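Local atomic coordinates of oxidoreductase, zinc-binding dehydrogenase family (Myxococcus xanthus, PDB entry 5K1S), a protein that acts as a zinc-binding medium-chain reductase involved in an alternative de novo route to isovaleryl coenzyme A. Residues A154-N159 with R319-G324; V175-K180 with Q311-E316. All coordinates share one frame; numbering follows the deposited sequence.

Interaction 1 (A154-N159 with R319-G324); sequences ASLPWN and RLTATG
Leu156 meets the last turn of helix 311-323 through two of its carbons: CD1 lies 3.5 Å from Thr321 CG2, and CB lies 4.1 Å from Ala322 CB. The fold is that of the medium-chain dehydrogenases and reductases, in which a GroES-like part is joined to a Rossmann-type nucleotide-binding part. Helix 311-323 follows strand 302-305, the outermost strand of the parallel Rossmann sheet within this chain, and leads back to strand 330-335 of the mixed sheet. The turn at 154-157 comes after strand 149-151 and packs against the side of that helix near its C-terminal end. Its closest backbone approach is Leu156 CA to Ala322 CA, 5.0 Å. With chi1 near trans (-171°) the isobutyl group of Leu156 is carried on towards the helix, with CD1 3.9 Å from the backbone Ala322 N. Ser155 adds a looser touch, its OG 4.3 Å from Ala322 O. No hydrogen bond crosses between the segments; the contact rests mainly on apolar packing of Leu156.

Thr321 turns its two branches to different tasks. CG2 faces the leucine, while OG1, on the backbone N side (chi1 -50°), hydrogen-bonds to Ala317 O one turn back and has only a weak bond to Val326 O. Val164 and Gln328 also touch this threonine, and Pro153 packs on Ala322. Beyond Leu156, Pro157 takes the N-cap position of helix 158-161. At the start of that helix Trp158 stacks on His52 and makes a cation-pi contact with Arg100, while Asn159 rests on Val356 and Val358 of strand 354-358. Helix 311-323 gives way to Gly324, the first residue to leave helical geometry, at positive phi (109°), its N still bonded to Leu320 O at 3.0 Å.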
ATOM      1  N   ALA A 154      -4.673 -31.391  18.131  1.00 64.66           N
ATOM      2  CA  ALA A 154      -4.283 -32.788  18.275  1.00 65.37           C
ATOM      3  C   ALA A 154      -4.512 -33.581  16.997  1.00 66.85           C
ATOM      4  O   ALA A 154      -3.867 -34.616  16.798  1.00 67.11           O
ATOM      5  CB  ALA A 154      -5.051 -33.429  19.430  1.00 67.62           C
ATOM      6  N   SER A 155      -5.405 -33.116  16.127  1.00 75.82           N
ATOM      7  CA  SER A 155      -5.723 -33.816  14.891  1.00 77.40           C
ATOM      8  C   SER A 155      -4.720 -33.551  13.777  1.00 76.07           C
ATOM      9  O   SER A 155      -4.876 -34.110  12.685  1.00 77.26           O
ATOM     10  CB  SER A 155      -7.123 -33.417  14.417  1.00 79.43           C
ATOM     11  OG  SER A 155      -7.470 -34.083  13.215  1.00 81.03           O
ATOM     12  N   LEU A 156      -3.700 -32.727  14.019  1.00 65.95           N
ATOM     13  CA  LEU A 156      -2.782 -32.306  12.969  1.00 64.50           C
ATOM     14  C   LEU A 156      -1.434 -32.985  13.156  1.00 62.57           C
ATOM     15  O   LEU A 156      -0.791 -32.775  14.196  1.00 60.83           O
ATOM     16  CB  LEU A 156      -2.620 -30.786  12.989  1.00 62.98           C
ATOM     17  CG  LEU A 156      -1.854 -30.147  11.829  1.00 61.63           C
ATOM     18  CD1 LEU A 156      -2.536 -30.411  10.499  1.00 63.82           C
ATOM     19  CD2 LEU A 156      -1.719 -28.652  12.060  1.00 60.07           C
ATOM     20  N   PRO A 157      -0.958 -33.792  12.208  1.00 67.07           N
ATOM     21  CA  PRO A 157       0.364 -34.408  12.367  1.00 65.73           C
ATOM     22  C   PRO A 157       1.475 -33.369  12.370  1.00 62.56           C
ATOM     23  O   PRO A 157       1.318 -32.239  11.901  1.00 61.59           O
ATOM     24  CB  PRO A 157       0.475 -35.339  11.154  1.00 67.38           C
ATOM     25  CG  PRO A 157      -0.480 -34.786  10.160  1.00 68.52           C
ATOM     26  CD  PRO A 157      -1.609 -34.212  10.955  1.00 69.15           C
ATOM     27  N   TRP A 158       2.625 -33.781  12.907  1.00 56.74           N
ATOM     28  CA  TRP A 158       3.738 -32.854  13.089  1.00 53.83           C
ATOM     29  C   TRP A 158       4.248 -32.324  11.754  1.00 52.77           C
ATOM     30  O   TRP A 158       4.480 -31.119  11.601  1.00 50.87           O
ATOM     31  CB  TRP A 158       4.870 -33.541  13.857  1.00 53.57           C
ATOM     32  CG  TRP A 158       4.502 -33.928  15.256  1.00 54.78           C
ATOM     33  CD1 TRP A 158       4.382 -35.196  15.751  1.00 56.78           C
ATOM     34  CD2 TRP A 158       4.203 -33.044  16.341  1.00 54.23           C
ATOM     35  NE1 TRP A 158       4.031 -35.153  17.078  1.00 57.46           N
ATOM     36  CE2 TRP A 158       3.913 -33.844  17.465  1.00 55.96           C
ATOM     37  CE3 TRP A 158       4.154 -31.653  16.473  1.00 52.61           C
ATOM     38  CZ2 TRP A 158       3.579 -33.302  18.702  1.00 56.09           C
ATOM     39  CZ3 TRP A 158       3.821 -31.115  17.702  1.00 52.81           C
ATOM     40  CH2 TRP A 158       3.537 -31.938  18.801  1.00 54.52           C
ATOM     41  N   ASN A 159       4.436 -33.210  10.775  1.00 57.75           N
ATOM     42  CA  ASN A 159       5.024 -32.794   9.505  1.00 57.03           C
ATOM     43  C   ASN A 159       4.197 -31.696   8.848  1.00 57.27           C
ATOM     44  O   ASN A 159       4.737 -30.671   8.414  1.00 55.57           O
ATOM     45  CB  ASN A 159       5.165 -33.997   8.572  1.00 59.29           C
ATOM     46  CG  ASN A 159       6.144 -35.027   9.096  1.00 59.35           C
ATOM     47  OD1 ASN A 159       6.928 -34.751  10.004  1.00 57.38           O
ATOM     48  ND2 ASN A 159       6.110 -36.222   8.516  1.00 61.66           N
ATOM     49  N   ARG A 319      -5.269 -24.137  12.832  1.00 76.64           N
ATOM     50  CA  ARG A 319      -6.629 -24.657  12.912  1.00 79.58           C
ATOM     51  C   ARG A 319      -7.179 -24.968  11.525  1.00 83.36           C
ATOM     52  O   ARG A 319      -7.866 -25.980  11.336  1.00 86.36           O
ATOM     53  CB  ARG A 319      -7.531 -23.656  13.631  1.00 78.57           C
ATOM     54  CG  ARG A 319      -8.905 -24.208  13.976  1.00 81.23           C
ATOM     55  CD  ARG A 319      -9.847 -23.118  14.455  1.00 80.74           C
ATOM     56  NE  ARG A 319     -10.119 -22.133  13.411  1.00 81.45           N
ATOM     57  CZ  ARG A 319     -10.929 -22.340  12.377  1.00 84.92           C
ATOM     58  NH1 ARG A 319     -11.549 -23.504  12.234  1.00 87.86           N
ATOM     59  NH2 ARG A 319     -11.116 -21.383  11.478  1.00 85.57           N
ATOM     60  N   LEU A 320      -6.888 -24.111  10.543  1.00 67.22           N
ATOM     61  CA  LEU A 320      -7.398 -24.333   9.194  1.00 71.27           C
ATOM     62  C   LEU A 320      -6.830 -25.603   8.577  1.00 73.66           C
ATOM     63  O   LEU A 320      -7.519 -26.277   7.803  1.00 77.69           O
ATOM     64  CB  LEU A 320      -7.080 -23.124   8.313  1.00 70.67           C
ATOM     65  CG  LEU A 320      -7.864 -21.851   8.641  1.00 69.38           C
ATOM     66  CD1 LEU A 320      -7.258 -20.652   7.936  1.00 67.65           C
ATOM     67  CD2 LEU A 320      -9.328 -22.008   8.258  1.00 73.38           C
ATOM     68  N   THR A 321      -5.583 -25.950   8.901  1.00 69.30           N
ATOM     69  CA  THR A 321      -4.996 -27.166   8.353  1.00 71.59           C
ATOM     70  C   THR A 321      -5.602 -28.409   8.994  1.00 72.87           C
ATOM     71  O   THR A 321      -5.840 -29.412   8.313  1.00 76.19           O
ATOM     72  CB  THR A 321      -3.480 -27.154   8.547  1.00 68.68           C
ATOM     73  OG1 THR A 321      -2.945 -25.908   8.083  1.00 66.68           O
ATOM     74  CG2 THR A 321      -2.836 -28.294   7.769  1.00 71.51           C
ATOM     75  N   ALA A 322      -5.858 -28.361  10.302  1.00 79.96           N
ATOM     76  CA  ALA A 322      -6.444 -29.511  10.982  1.00 81.03           C
ATOM     77  C   ALA A 322      -7.861 -29.779  10.492  1.00 84.50           C
ATOM     78  O   ALA A 322      -8.280 -30.939  10.394  1.00 86.73           O
ATOM     79  CB  ALA A 322      -6.430 -29.288  12.493  1.00 77.91           C
ATOM     80  N   THR A 323      -8.613 -28.722  10.179  1.00 80.91           N
ATOM     81  CA  THR A 323      -9.984 -28.892   9.709  1.00 84.20           C
ATOM     82  C   THR A 323     -10.043 -29.268   8.234  1.00 87.86           C
ATOM     83  O   THR A 323     -10.984 -29.947   7.810  1.00 90.84           O
ATOM     84  CB  THR A 323     -10.787 -27.612   9.941  1.00 83.45           C
ATOM     85  OG1 THR A 323     -10.181 -26.525   9.229  1.00 82.63           O
ATOM     86  CG2 THR A 323     -10.849 -27.276  11.426  1.00 80.27           C
ATOM     87  N   GLY A 324      -9.060 -28.836   7.444  1.00 78.81           N
ATOM     88  CA  GLY A 324      -9.030 -29.115   6.022  1.00 82.46           C
ATOM     89  C   GLY A 324      -9.298 -27.917   5.137  1.00 83.62           C
ATOM     90  O   GLY A 324      -9.228 -28.052   3.910  1.00 86.67           O
TER

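Interaction 2 (V175-K180 with Q311-E316)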
ATOM      1  N   VAL A 175      -4.169 -12.625   3.230  1.00 58.13           N
ATOM      2  CA  VAL A 175      -5.526 -12.676   2.695  1.00 60.84           C
ATOM      3  C   VAL A 175      -6.502 -11.969   3.628  1.00 61.47           C
ATOM      4  O   VAL A 175      -7.369 -11.209   3.178  1.00 63.00           O
ATOM      5  CB  VAL A 175      -5.935 -14.140   2.452  1.00 62.22           C
ATOM      6  CG1 VAL A 175      -7.363 -14.232   1.924  1.00 65.17           C
ATOM      7  CG2 VAL A 175      -4.964 -14.812   1.488  1.00 61.70           C
ATOM      8  N   ARG A 176      -6.386 -12.205   4.935  1.00 64.69           N
ATOM      9  CA  ARG A 176      -7.387 -11.756   5.897  1.00 65.51           C
ATOM     10  C   ARG A 176      -6.976 -10.482   6.625  1.00 64.20           C
ATOM     11  O   ARG A 176      -7.610  -9.435   6.465  1.00 65.25           O
ATOM     12  CB  ARG A 176      -7.657 -12.865   6.918  1.00 65.43           C
ATOM     13  CG  ARG A 176      -8.416 -14.033   6.361  1.00 67.37           C
ATOM     14  CD  ARG A 176      -8.803 -14.969   7.474  1.00 67.57           C
ATOM     15  NE  ARG A 176      -9.567 -16.111   6.989  1.00 69.75           N
ATOM     16  CZ  ARG A 176      -9.920 -17.145   7.747  1.00 70.34           C
ATOM     17  NH1 ARG A 176      -9.570 -17.181   9.028  1.00 68.89           N
ATOM     18  NH2 ARG A 176     -10.617 -18.143   7.224  1.00 72.48           N
ATOM     19  N   THR A 177      -5.924 -10.561   7.441  1.00 57.39           N
ATOM     20  CA  THR A 177      -5.560  -9.442   8.301  1.00 56.42           C
ATOM     21  C   THR A 177      -5.306  -8.182   7.482  1.00 56.60           C
ATOM     22  O   THR A 177      -5.850  -7.112   7.777  1.00 57.41           O
ATOM     23  CB  THR A 177      -4.327  -9.804   9.131  1.00 54.24           C
ATOM     24  OG1 THR A 177      -4.375 -11.192   9.486  1.00 53.95           O
ATOM     25  CG2 THR A 177      -4.275  -8.966  10.393  1.00 53.83           C
ATOM     26  N   ARG A 178      -4.484  -8.292   6.440  1.00 57.77           N
ATOM     27  CA  ARG A 178      -4.133  -7.146   5.610  1.00 57.85           C
ATOM     28  C   ARG A 178      -5.064  -7.003   4.411  1.00 59.86           C
ATOM     29  O   ARG A 178      -5.613  -5.922   4.173  1.00 60.83           O
ATOM     30  CB  ARG A 178      -2.680  -7.277   5.143  1.00 56.13           C
ATOM     31  CG  ARG A 178      -1.667  -7.297   6.280  1.00 54.30           C
ATOM     32  CD  ARG A 178      -1.515  -5.923   6.909  1.00 54.26           C
ATOM     33  NE  ARG A 178      -0.960  -4.961   5.965  1.00 54.22           N
ATOM     34  CZ  ARG A 178      -0.940  -3.647   6.155  1.00 54.41           C
ATOM     35  NH1 ARG A 178      -1.451  -3.120   7.260  1.00 54.81           N
ATOM     36  NH2 ARG A 178      -0.410  -2.855   5.234  1.00 54.00           N
ATOM     37  N   GLY A 179      -5.256  -8.082   3.650  1.00 57.99           N
ATOM     38  CA  GLY A 179      -6.079  -7.995   2.456  1.00 60.11           C
ATOM     39  C   GLY A 179      -7.548  -7.771   2.763  1.00 62.16           C
ATOM     40  O   GLY A 179      -8.238  -7.049   2.039  1.00 63.71           O
ATOM     41  N   LYS A 180      -8.047  -8.388   3.835  1.00 70.74           N
ATOM     42  CA  LYS A 180      -9.455  -8.274   4.217  1.00 72.65           C
ATOM     43  C   LYS A 180     -10.363  -8.710   3.068  1.00 75.05           C
ATOM     44  O   LYS A 180     -11.351  -8.051   2.735  1.00 76.70           O
ATOM     45  CB  LYS A 180      -9.787  -6.848   4.665  1.00 72.64           C
ATOM     46  CG  LYS A 180      -8.919  -6.337   5.801  1.00 70.57           C
ATOM     47  CD  LYS A 180      -9.219  -4.881   6.106  1.00 70.78           C
ATOM     48  CE  LYS A 180      -8.191  -4.285   7.051  1.00 68.91           C
ATOM     49  NZ  LYS A 180      -8.413  -2.827   7.267  1.00 69.25           N
ATOM     50  N   GLN A 311       0.946 -14.421  16.523  1.00 53.92           N
ATOM     51  CA  GLN A 311       0.575 -15.580  17.329  1.00 55.14           C
ATOM     52  C   GLN A 311      -0.869 -15.989  17.064  1.00 56.79           C
ATOM     53  O   GLN A 311      -1.192 -17.184  17.042  1.00 58.43           O
ATOM     54  CB  GLN A 311       0.788 -15.263  18.808  1.00 54.43           C
ATOM     55  CG  GLN A 311       0.803 -16.476  19.715  1.00 55.44           C
ATOM     56  CD  GLN A 311       1.206 -16.131  21.138  1.00 54.64           C
ATOM     57  OE1 GLN A 311       0.835 -15.081  21.665  1.00 53.80           O
ATOM     58  NE2 GLN A 311       1.977 -17.013  21.765  1.00 55.00           N
ATOM     59  N   ALA A 312      -1.752 -15.011  16.851  1.00 47.52           N
ATOM     60  CA  ALA A 312      -3.148 -15.322  16.566  1.00 49.60           C
ATOM     61  C   ALA A 312      -3.309 -15.911  15.172  1.00 51.25           C
ATOM     62  O   ALA A 312      -4.072 -16.865  14.979  1.00 53.69           O
ATOM     63  CB  ALA A 312      -4.005 -14.067  16.718  1.00 49.38           C
ATOM     64  N   GLU A 313      -2.602 -15.353  14.187  1.00 49.82           N
ATOM     65  CA  GLU A 313      -2.721 -15.846  12.819  1.00 51.60           C
ATOM     66  C   GLU A 313      -2.230 -17.283  12.706  1.00 52.86           C
ATOM     67  O   GLU A 313      -2.817 -18.092  11.979  1.00 55.68           O
ATOM     68  CB  GLU A 313      -1.941 -14.939  11.870  1.00 50.03           C
ATOM     69  CG  GLU A 313      -2.496 -13.528  11.775  1.00 49.28           C
ATOM     70  CD  GLU A 313      -1.467 -12.528  11.288  1.00 47.01           C
ATOM     71  OE1 GLU A 313      -0.307 -12.924  11.058  1.00 46.01           O
ATOM     72  OE2 GLU A 313      -1.819 -11.341  11.144  1.00 46.50           O
ATOM     73  N   LEU A 314      -1.147 -17.620  13.411  1.00 51.58           N
ATOM     74  CA  LEU A 314      -0.651 -18.990  13.372  1.00 52.89           C
ATOM     75  C   LEU A 314      -1.636 -19.947  14.031  1.00 55.05           C
ATOM     76  O   LEU A 314      -1.889 -21.040  13.508  1.00 57.50           O
ATOM     77  CB  LEU A 314       0.717 -19.079  14.049  1.00 51.04           C
ATOM     78  CG  LEU A 314       1.326 -20.485  14.120  1.00 52.40           C
ATOM     79  CD1 LEU A 314       1.457 -21.101  12.732  1.00 54.13           C
ATOM     80  CD2 LEU A 314       2.678 -20.458  14.818  1.00 50.93           C
ATOM     81  N   ASP A 315      -2.200 -19.561  15.180  1.00 54.17           N
ATOM     82  CA  ASP A 315      -3.238 -20.379  15.797  1.00 56.22           C
ATOM     83  C   ASP A 315      -4.377 -20.635  14.819  1.00 59.11           C
ATOM     84  O   ASP A 315      -4.886 -21.757  14.728  1.00 61.61           O
ATOM     85  CB  ASP A 315      -3.767 -19.702  17.064  1.00 55.13           C
ATOM     86  CG  ASP A 315      -2.787 -19.773  18.223  1.00 53.35           C
ATOM     87  OD1 ASP A 315      -1.983 -20.730  18.277  1.00 53.66           O
ATOM     88  OD2 ASP A 315      -2.822 -18.871  19.085  1.00 51.90           O
ATOM     89  N   GLU A 316      -4.785 -19.603  14.077  1.00 60.86           N
ATOM     90  CA  GLU A 316      -5.846 -19.772  13.091  1.00 64.10           C
ATOM     91  C   GLU A 316      -5.373 -20.608  11.908  1.00 66.14           C
ATOM     92  O   GLU A 316      -6.104 -21.483  11.427  1.00 69.63           O
ATOM     93  CB  GLU A 316      -6.337 -18.402  12.621  1.00 63.64           C
ATOM     94  CG  GLU A 316      -7.465 -18.453  11.602  1.00 67.39           C
ATOM     95  CD  GLU A 316      -8.725 -19.095  12.151  1.00 70.00           C
ATOM     96  OE1 GLU A 316      -8.789 -19.343  13.375  1.00 68.66           O
ATOM     97  OE2 GLU A 316      -9.654 -19.353  11.356  1.00 73.55           O
TER
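Arg176 and Glu316 form a salt bridge between two helices, NH1 to OE2 at 3.2 Å with an N-H...O angle of 155°. The arginine runs extended from CG to NE and offers the edge of its guanidinium, with OE2 nearly in that plane. Glu316, by contrast, sets CG anti to its N and bends at the next bond; OE2 is met on the anti side, somewhat out of the carboxylate plane, with the two flat groups 37° apart. The same OE2 has Arg319 NH2 as its stronger partner, so two positive groups share one oxygen.

Glu313 keeps CG beside its backbone N (chi1 -65°) and extends beyond it, carrying OE2 towards Thr177, which comes from the opposite direction. His173 ND1 is the stronger partner of OE2; Thr177 OG1, 3.1 Å from Glu313 OE2, is a further donor from above the carboxylate plane. Thr310 N bonds to OE1. An alanine in place of Glu313 would probably leave the Thr177 hydroxyl, His173 ND1 and Thr310 N without this acceptor. Arg176 also touches Leu203 and Leu206, placing helix 165-178 between helices 311-323 and 195-206, while Arg178 packs on Glu302, in strand 302-305 of the second subunit.

In the fold
Both contacts use helix 311-323: interaction 1 its C-terminal turn, interaction 2 its first turns, with centres about 17 Å apart. They meet where Leu320 CD2 packs 4.2 Å from Arg176 NH2. Their other partners follow one another in the chain, since the turn at 154-157 enters helix 158-161 and then helix 165-178, and interaction 2 is nested within the loop that interaction 1 closes. Cys166, near the start of helix 165-178, binds zinc with Cys57 and His79. Its side chain is about 12 Å from that of Thr321 and about 11 Å from that of Glu313, so both contacts lie in the outer surroundings of this zinc site, the Glu313 side chain about 13 Å from a bound zinc ion.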